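Invasion-associated protein B (Bartonella henselae, PDB 3DTD) is of unknown molecular function but belongs to the invasion-associated locus B family and, by its name, is linked to host-cell invasion. Local coordinates at residues L90-T101 and P114-L125. Sequence-based numbering, arbitrary orientation.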
ATOM      1  N   LEU C  90       2.297 -43.856  14.366  1.00 49.37           N
ATOM      2  CA  LEU C  90       3.250 -43.165  15.233  1.00 49.09           C
ATOM      3  C   LEU C  90       4.218 -44.162  15.862  1.00 49.34           C
ATOM      4  O   LEU C  90       3.796 -45.147  16.470  1.00 48.34           O
ATOM      5  CB  LEU C  90       2.516 -42.392  16.335  1.00 49.06           C
ATOM      6  CG  LEU C  90       1.903 -41.021  16.022  1.00 49.65           C
ATOM      7  CD1 LEU C  90       0.540 -41.138  15.358  1.00 49.85           C
ATOM      8  CD2 LEU C  90       1.786 -40.215  17.298  1.00 55.37           C
ATOM      9  N   GLN C  91       5.514 -43.899  15.723  1.00 48.45           N
ATOM     10  CA  GLN C  91       6.546 -44.787  16.247  1.00 49.30           C
ATOM     11  C   GLN C  91       7.696 -43.999  16.869  1.00 47.13           C
ATOM     12  O   GLN C  91       8.247 -43.097  16.242  1.00 45.60           O
ATOM     13  CB  GLN C  91       7.074 -45.703  15.135  1.00 49.48           C
ATOM     14  CG  GLN C  91       8.041 -46.783  15.611  1.00 55.72           C
ATOM     15  CD  GLN C  91       8.654 -47.581  14.473  1.00 57.49           C
ATOM     16  OE1 GLN C  91       8.704 -47.127  13.327  1.00 61.49           O
ATOM     17  NE2 GLN C  91       9.136 -48.774  14.789  1.00 62.86           N
ATOM     18  N   VAL C  92       8.054 -44.344  18.102  1.00 46.27           N
ATOM     19  CA  VAL C  92       9.226 -43.751  18.735  1.00 45.53           C
ATOM     20  C   VAL C  92      10.473 -44.423  18.170  1.00 50.58           C
ATOM     21  O   VAL C  92      10.760 -45.588  18.474  1.00 51.19           O
ATOM     22  CB  VAL C  92       9.215 -43.866  20.272  1.00 43.86           C
ATOM     23  CG1 VAL C  92      10.278 -42.965  20.864  1.00 41.13           C
ATOM     24  CG2 VAL C  92       7.855 -43.512  20.831  1.00 37.30           C
ATOM     25  N   ASP C  93      11.186 -43.666  17.335  1.00 49.61           N
ATOM     26  CA  ASP C  93      12.382 -44.117  16.620  1.00 50.36           C
ATOM     27  C   ASP C  93      12.143 -45.412  15.837  1.00 48.33           C
ATOM     28  O   ASP C  93      11.322 -45.432  14.921  1.00 44.96           O
ATOM     29  CB  ASP C  93      13.595 -44.205  17.562  1.00 51.56           C
ATOM     30  CG  ASP C  93      13.951 -42.864  18.186  1.00 52.67           C
ATOM     31  OD1 ASP C  93      14.151 -41.877  17.441  1.00 51.62           O
ATOM     32  OD2 ASP C  93      14.037 -42.799  19.427  1.00 50.84           O
ATOM     33  N   GLU C  94      12.836 -46.485  16.215  1.00 51.88           N
ATOM     34  CA  GLU C  94      12.735 -47.764  15.507  1.00 55.80           C
ATOM     35  C   GLU C  94      12.289 -48.910  16.412  1.00 50.17           C
ATOM     36  O   GLU C  94      12.374 -50.079  16.032  1.00 50.66           O
ATOM     37  CB  GLU C  94      14.067 -48.109  14.828  1.00 56.48           C
ATOM     38  CG  GLU C  94      14.409 -47.229  13.630  1.00 65.71           C
ATOM     39  CD  GLU C  94      15.751 -47.574  13.001  1.00 74.28           C
ATOM     40  OE1 GLU C  94      15.981 -48.760  12.672  1.00 82.29           O
ATOM     41  OE2 GLU C  94      16.576 -46.651  12.826  1.00 92.89           O
ATOM     42  N   GLY C  95      11.793 -48.567  17.599  1.00 49.24           N
ATOM     43  CA  GLY C  95      11.389 -49.558  18.595  1.00 45.63           C
ATOM     44  C   GLY C  95       9.954 -50.043  18.483  1.00 43.27           C
ATOM     45  O   GLY C  95       9.270 -49.787  17.492  1.00 43.44           O
ATOM     46  N   LYS C  96       9.501 -50.727  19.529  1.00 43.46           N
ATOM     47  CA  LYS C  96       8.214 -51.423  19.534  1.00 47.03           C
ATOM     48  C   LYS C  96       7.028 -50.563  19.973  1.00 47.73           C
ATOM     49  O   LYS C  96       5.891 -51.046  20.004  1.00 48.89           O
ATOM     50  CB  LYS C  96       8.296 -52.675  20.417  1.00 50.51           C
ATOM     51  CG  LYS C  96       9.103 -53.827  19.826  1.00 53.63           C
ATOM     52  CD  LYS C  96       9.146 -54.991  20.803  1.00 61.66           C
ATOM     53  CE  LYS C  96       9.869 -56.191  20.221  1.00 63.10           C
ATOM     54  NZ  LYS C  96       9.932 -57.307  21.210  1.00 69.08           N
ATOM     55  N   ALA C  97       7.289 -49.303  20.318  1.00 44.08           N
ATOM     56  CA  ALA C  97       6.218 -48.380  20.675  1.00 43.80           C
ATOM     57  C   ALA C  97       5.528 -47.856  19.419  1.00 44.42           C
ATOM     58  O   ALA C  97       5.914 -46.823  18.874  1.00 33.34           O
ATOM     59  CB  ALA C  97       6.741 -47.240  21.529  1.00 39.66           C
ATOM     60  N   VAL C  98       4.514 -48.591  18.965  1.00 59.46           N
ATOM     61  CA  VAL C  98       3.767 -48.238  17.759  1.00 59.08           C
ATOM     62  C   VAL C  98       2.296 -47.955  18.086  1.00 59.41           C
ATOM     63  O   VAL C  98       1.612 -48.777  18.700  1.00 60.05           O
ATOM     64  CB  VAL C  98       3.906 -49.324  16.643  1.00 58.64           C
ATOM     65  CG1 VAL C  98       3.024 -49.004  15.445  1.00 59.56           C
ATOM     66  CG2 VAL C  98       5.357 -49.448  16.188  1.00 57.41           C
ATOM     67  N   ILE C  99       1.837 -46.770  17.691  1.00 58.60           N
ATOM     68  CA  ILE C  99       0.432 -46.377  17.784  1.00 59.03           C
ATOM     69  C   ILE C  99      -0.133 -46.182  16.377  1.00 56.65           C
ATOM     70  O   ILE C  99       0.505 -45.576  15.516  1.00 53.98           O
ATOM     71  CB  ILE C  99       0.262 -45.086  18.642  1.00 60.18           C
ATOM     72  CG1 ILE C  99       0.127 -45.443  20.119  1.00 61.76           C
ATOM     73  CG2 ILE C  99      -0.963 -44.253  18.221  1.00 63.47           C
ATOM     74  CD1 ILE C  99       0.109 -44.231  21.010  1.00 65.19           C
ATOM     75  N   GLU C 100      -1.324 -46.723  16.140  1.00 57.87           N
ATOM     76  CA  GLU C 100      -2.029 -46.464  14.893  1.00 59.90           C
ATOM     77  C   GLU C 100      -3.352 -45.761  15.171  1.00 57.24           C
ATOM     78  O   GLU C 100      -4.202 -46.272  15.900  1.00 59.33           O
ATOM     79  CB  GLU C 100      -2.237 -47.754  14.105  1.00 61.56           C
ATOM     80  CG  GLU C 100      -1.899 -47.603  12.638  1.00 71.57           C
ATOM     81  CD  GLU C 100      -1.866 -48.921  11.901  1.00 82.76           C
ATOM     82  OE1 GLU C 100      -0.786 -49.276  11.383  1.00 85.62           O
ATOM     83  OE2 GLU C 100      -2.915 -49.600  11.837  1.00 85.45           O
ATOM     84  N   THR C 101      -3.497 -44.573  14.599  1.00 55.74           N
ATOM     85  CA  THR C 101      -4.677 -43.729  14.791  1.00 54.03           C
ATOM     86  C   THR C 101      -5.013 -43.045  13.458  1.00 50.80           C
ATOM     87  O   THR C 101      -4.387 -43.337  12.444  1.00 53.01           O
ATOM     88  CB  THR C 101      -4.479 -42.712  15.969  1.00 56.46           C
ATOM     89  OG1 THR C 101      -5.590 -41.806  16.039  1.00 56.09           O
ATOM     90  CG2 THR C 101      -3.178 -41.922  15.816  1.00 53.80           C
ATOM     91  N   PRO C 114      -6.011 -36.990  16.654  1.00 41.31           N
ATOM     92  CA  PRO C 114      -6.037 -37.167  18.108  1.00 42.44           C
ATOM     93  C   PRO C 114      -5.109 -38.293  18.554  1.00 43.55           C
ATOM     94  O   PRO C 114      -5.037 -39.336  17.901  1.00 45.44           O
ATOM     95  CB  PRO C 114      -7.495 -37.551  18.402  1.00 40.12           C
ATOM     96  CG  PRO C 114      -8.250 -37.264  17.165  1.00 41.54           C
ATOM     97  CD  PRO C 114      -7.286 -37.393  16.038  1.00 40.42           C
ATOM     98  N   ILE C 115      -4.410 -38.067  19.658  1.00 45.05           N
ATOM     99  CA  ILE C 115      -3.430 -39.015  20.171  1.00 49.18           C
ATOM    100  C   ILE C 115      -3.613 -39.217  21.669  1.00 48.42           C
ATOM    101  O   ILE C 115      -3.871 -38.268  22.402  1.00 47.10           O
ATOM    102  CB  ILE C 115      -1.979 -38.565  19.865  1.00 49.79           C
ATOM    103  CG1 ILE C 115      -1.871 -37.035  19.924  1.00 54.66           C
ATOM    104  CG2 ILE C 115      -1.562 -39.064  18.490  1.00 51.35           C
ATOM    105  CD1 ILE C 115      -0.499 -36.487  20.195  1.00 48.26           C
ATOM    106  N   VAL C 116      -3.521 -40.473  22.101  1.00 50.35           N
ATOM    107  CA  VAL C 116      -3.538 -40.837  23.514  1.00 50.57           C
ATOM    108  C   VAL C 116      -2.341 -41.756  23.767  1.00 50.84           C
ATOM    109  O   VAL C 116      -2.180 -42.773  23.091  1.00 49.69           O
ATOM    110  CB  VAL C 116      -4.866 -41.542  23.923  1.00 51.48           C
ATOM    111  CG1 VAL C 116      -4.789 -42.079  25.343  1.00 51.76           C
ATOM    112  CG2 VAL C 116      -6.054 -40.595  23.796  1.00 52.11           C
ATOM    113  N   PHE C 117      -1.498 -41.384  24.728  1.00 51.16           N
ATOM    114  CA  PHE C 117      -0.314 -42.170  25.074  1.00 53.07           C
ATOM    115  C   PHE C 117      -0.473 -42.849  26.432  1.00 55.16           C
ATOM    116  O   PHE C 117      -0.717 -42.177  27.436  1.00 56.59           O
ATOM    117  CB  PHE C 117       0.932 -41.282  25.098  1.00 51.21           C
ATOM    118  CG  PHE C 117       1.187 -40.536  23.816  1.00 50.80           C
ATOM    119  CD1 PHE C 117       1.283 -39.151  23.813  1.00 52.43           C
ATOM    120  CD2 PHE C 117       1.343 -41.214  22.617  1.00 51.58           C
ATOM    121  CE1 PHE C 117       1.530 -38.457  22.633  1.00 51.02           C
ATOM    122  CE2 PHE C 117       1.590 -40.531  21.435  1.00 49.49           C
ATOM    123  CZ  PHE C 117       1.684 -39.151  21.443  1.00 47.78           C
ATOM    124  N   ASP C 118      -0.327 -44.174  26.462  1.00 57.80           N
ATOM    125  CA  ASP C 118      -0.295 -44.912  27.731  1.00 61.72           C
ATOM    126  C   ASP C 118       1.058 -44.771  28.440  1.00 61.46           C
ATOM    127  O   ASP C 118       2.004 -44.231  27.861  1.00 60.74           O
ATOM    128  CB  ASP C 118      -0.698 -46.389  27.550  1.00 62.14           C
ATOM    129  CG  ASP C 118       0.134 -47.126  26.500  1.00 67.79           C
ATOM    130  OD1 ASP C 118       1.380 -47.060  26.516  1.00 70.16           O
ATOM    131  OD2 ASP C 118      -0.476 -47.812  25.657  1.00 74.70           O
ATOM    132  N   LYS C 119       1.138 -45.271  29.677  1.00 62.93           N
ATOM    133  CA  LYS C 119       2.342 -45.176  30.524  1.00 61.77           C
ATOM    134  C   LYS C 119       3.612 -45.681  29.839  1.00 58.57           C
ATOM    135  O   LYS C 119       4.681 -45.083  29.988  1.00 56.32           O
ATOM    136  CB  LYS C 119       2.148 -45.939  31.842  1.00 66.56           C
ATOM    137  CG  LYS C 119       0.831 -45.679  32.574  1.00 79.32           C
ATOM    138  CD  LYS C 119       0.860 -44.398  33.398  1.00 86.43           C
ATOM    139  CE  LYS C 119      -0.463 -44.191  34.126  1.00 91.34           C
ATOM    140  NZ  LYS C 119      -0.500 -42.911  34.891  1.00 92.26           N
ATOM    141  N   ASN C 120       3.482 -46.775  29.091  1.00 57.01           N
ATOM    142  CA  ASN C 120       4.603 -47.385  28.384  1.00 56.28           C
ATOM    143  C   ASN C 120       5.072 -46.567  27.185  1.00 55.73           C
ATOM    144  O   ASN C 120       6.271 -46.502  26.909  1.00 55.42           O
ATOM    145  CB  ASN C 120       4.253 -48.814  27.948  1.00 62.19           C
ATOM    146  CG  ASN C 120       3.733 -49.672  29.097  1.00 68.99           C
ATOM    147  OD1 ASN C 120       2.734 -50.379  28.952  1.00 75.82           O
ATOM    148  ND2 ASN C 120       4.405 -49.607  30.245  1.00 63.73           N
ATOM    149  N   TYR C 121       4.126 -45.945  26.484  1.00 52.85           N
ATOM    150  CA  TYR C 121       4.447 -45.105  25.331  1.00 49.23           C
ATOM    151  C   TYR C 121       5.066 -43.782  25.775  1.00 45.64           C
ATOM    152  O   TYR C 121       5.975 -43.271  25.123  1.00 45.63           O
ATOM    153  CB  TYR C 121       3.210 -44.855  24.464  1.00 48.72           C
ATOM    154  CG  TYR C 121       3.533 -44.578  23.010  1.00 47.56           C
ATOM    155  CD1 TYR C 121       3.980 -43.322  22.597  1.00 44.30           C
ATOM    156  CD2 TYR C 121       3.395 -45.570  22.046  1.00 46.66           C
ATOM    157  CE1 TYR C 121       4.276 -43.062  21.274  1.00 45.43           C
ATOM    158  CE2 TYR C 121       3.689 -45.314  20.715  1.00 48.78           C
ATOM    159  CZ  TYR C 121       4.132 -44.062  20.340  1.00 46.01           C
ATOM    160  OH  TYR C 121       4.425 -43.803  19.030  1.00 49.04           O
ATOM    161  N   VAL C 122       4.559 -43.243  26.882  1.00 43.80           N
ATOM    162  CA  VAL C 122       5.121 -42.055  27.530  1.00 43.76           C
ATOM    163  C   VAL C 122       6.592 -42.275  27.901  1.00 45.42           C
ATOM    164  O   VAL C 122       7.434 -41.435  27.598  1.00 47.46           O
ATOM    165  CB  VAL C 122       4.281 -41.636  28.776  1.00 44.25           C
ATOM    166  CG1 VAL C 122       5.028 -40.637  29.640  1.00 40.34           C
ATOM    167  CG2 VAL C 122       2.936 -41.059  28.352  1.00 41.73           C
ATOM    168  N   ALA C 123       6.888 -43.424  28.510  1.00 46.29           N
ATOM    169  CA  ALA C 123       8.261 -43.824  28.848  1.00 47.43           C
ATOM    170  C   ALA C 123       9.186 -43.933  27.627  1.00 46.69           C
ATOM    171  O   ALA C 123      10.370 -43.602  27.713  1.00 50.87           O
ATOM    172  CB  ALA C 123       8.253 -45.133  29.638  1.00 46.47           C
ATOM    173  N   ALA C 124       8.637 -44.390  26.501  1.00 45.39           N
ATOM    174  CA  ALA C 124       9.374 -44.481  25.239  1.00 43.55           C
ATOM    175  C   ALA C 124       9.659 -43.102  24.659  1.00 44.34           C
ATOM    176  O   ALA C 124      10.738 -42.871  24.115  1.00 46.26           O
ATOM    177  CB  ALA C 124       8.612 -45.337  24.233  1.00 41.59           C
ATOM    178  N   LEU C 125       8.684 -42.201  24.786  1.00 44.84           N
ATOM    179  CA  LEU C 125       8.806 -40.798  24.373  1.00 44.49           C
ATOM    180  C   LEU C 125       9.907 -40.057  25.139  1.00 44.56           C
ATOM    181  O   LEU C 125      10.622 -39.238  24.562  1.00 43.64           O
ATOM    182  CB  LEU C 125       7.465 -40.076  24.568  1.00 43.18           C
ATOM    183  CG  LEU C 125       6.459 -39.699  23.468  1.00 44.78           C
ATOM    184  CD1 LEU C 125       6.741 -40.273  22.087  1.00 39.85           C
ATOM    185  CD2 LEU C 125       5.049 -40.032  23.924  1.00 39.38           C
TER
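A chi1 of -153° swings the Y121 ring away from its own backbone nitrogen, and a chi1 of -87° sets CG1 of I99 opposite its carbonyl carbon, bringing the tyrosine ring and the isoleucine side chain together across the contact. Methyl CD1 of I99 sits over one face of the ring, 3.8 Å from the Y121 centroid, a CH-pi contact. The same methyl reaches the edge of the F117 ring, 3.6 Å from CD2 of F117. CE1 of Y121 packs 3.6 Å from CG2 of V92. The Y121 hydroxyl gives a weak hydrogen bond to L90 O (OH to O 3.0 Å), an oxygen that also accepts from I99 N within the hairpin. The contact joins the two antiparallel sheets of what is probably a beta-sandwich, consistent with the E-set clan: strands 88-92 and 98-101 belong to the four-stranded sheet, strand 110-117 to the seven-stranded one, and helix 119-127, which follows that strand directly, packs against the hairpin through Y121 and A124. D118 is the N-cap of that helix, its OD1 accepting from the backbone N of Y121. Near the hairpin's type II' turn (V92 to G95), A97 CB lies 3.8 Å from A124 CB, while V92 CG2 also touches L125 CD1. L90 CD2 reaches I115 CG2 at 3.7 Å, and T101 OG1 donates to P114 O at 3.1 Å, nearly in line with the carbonyl.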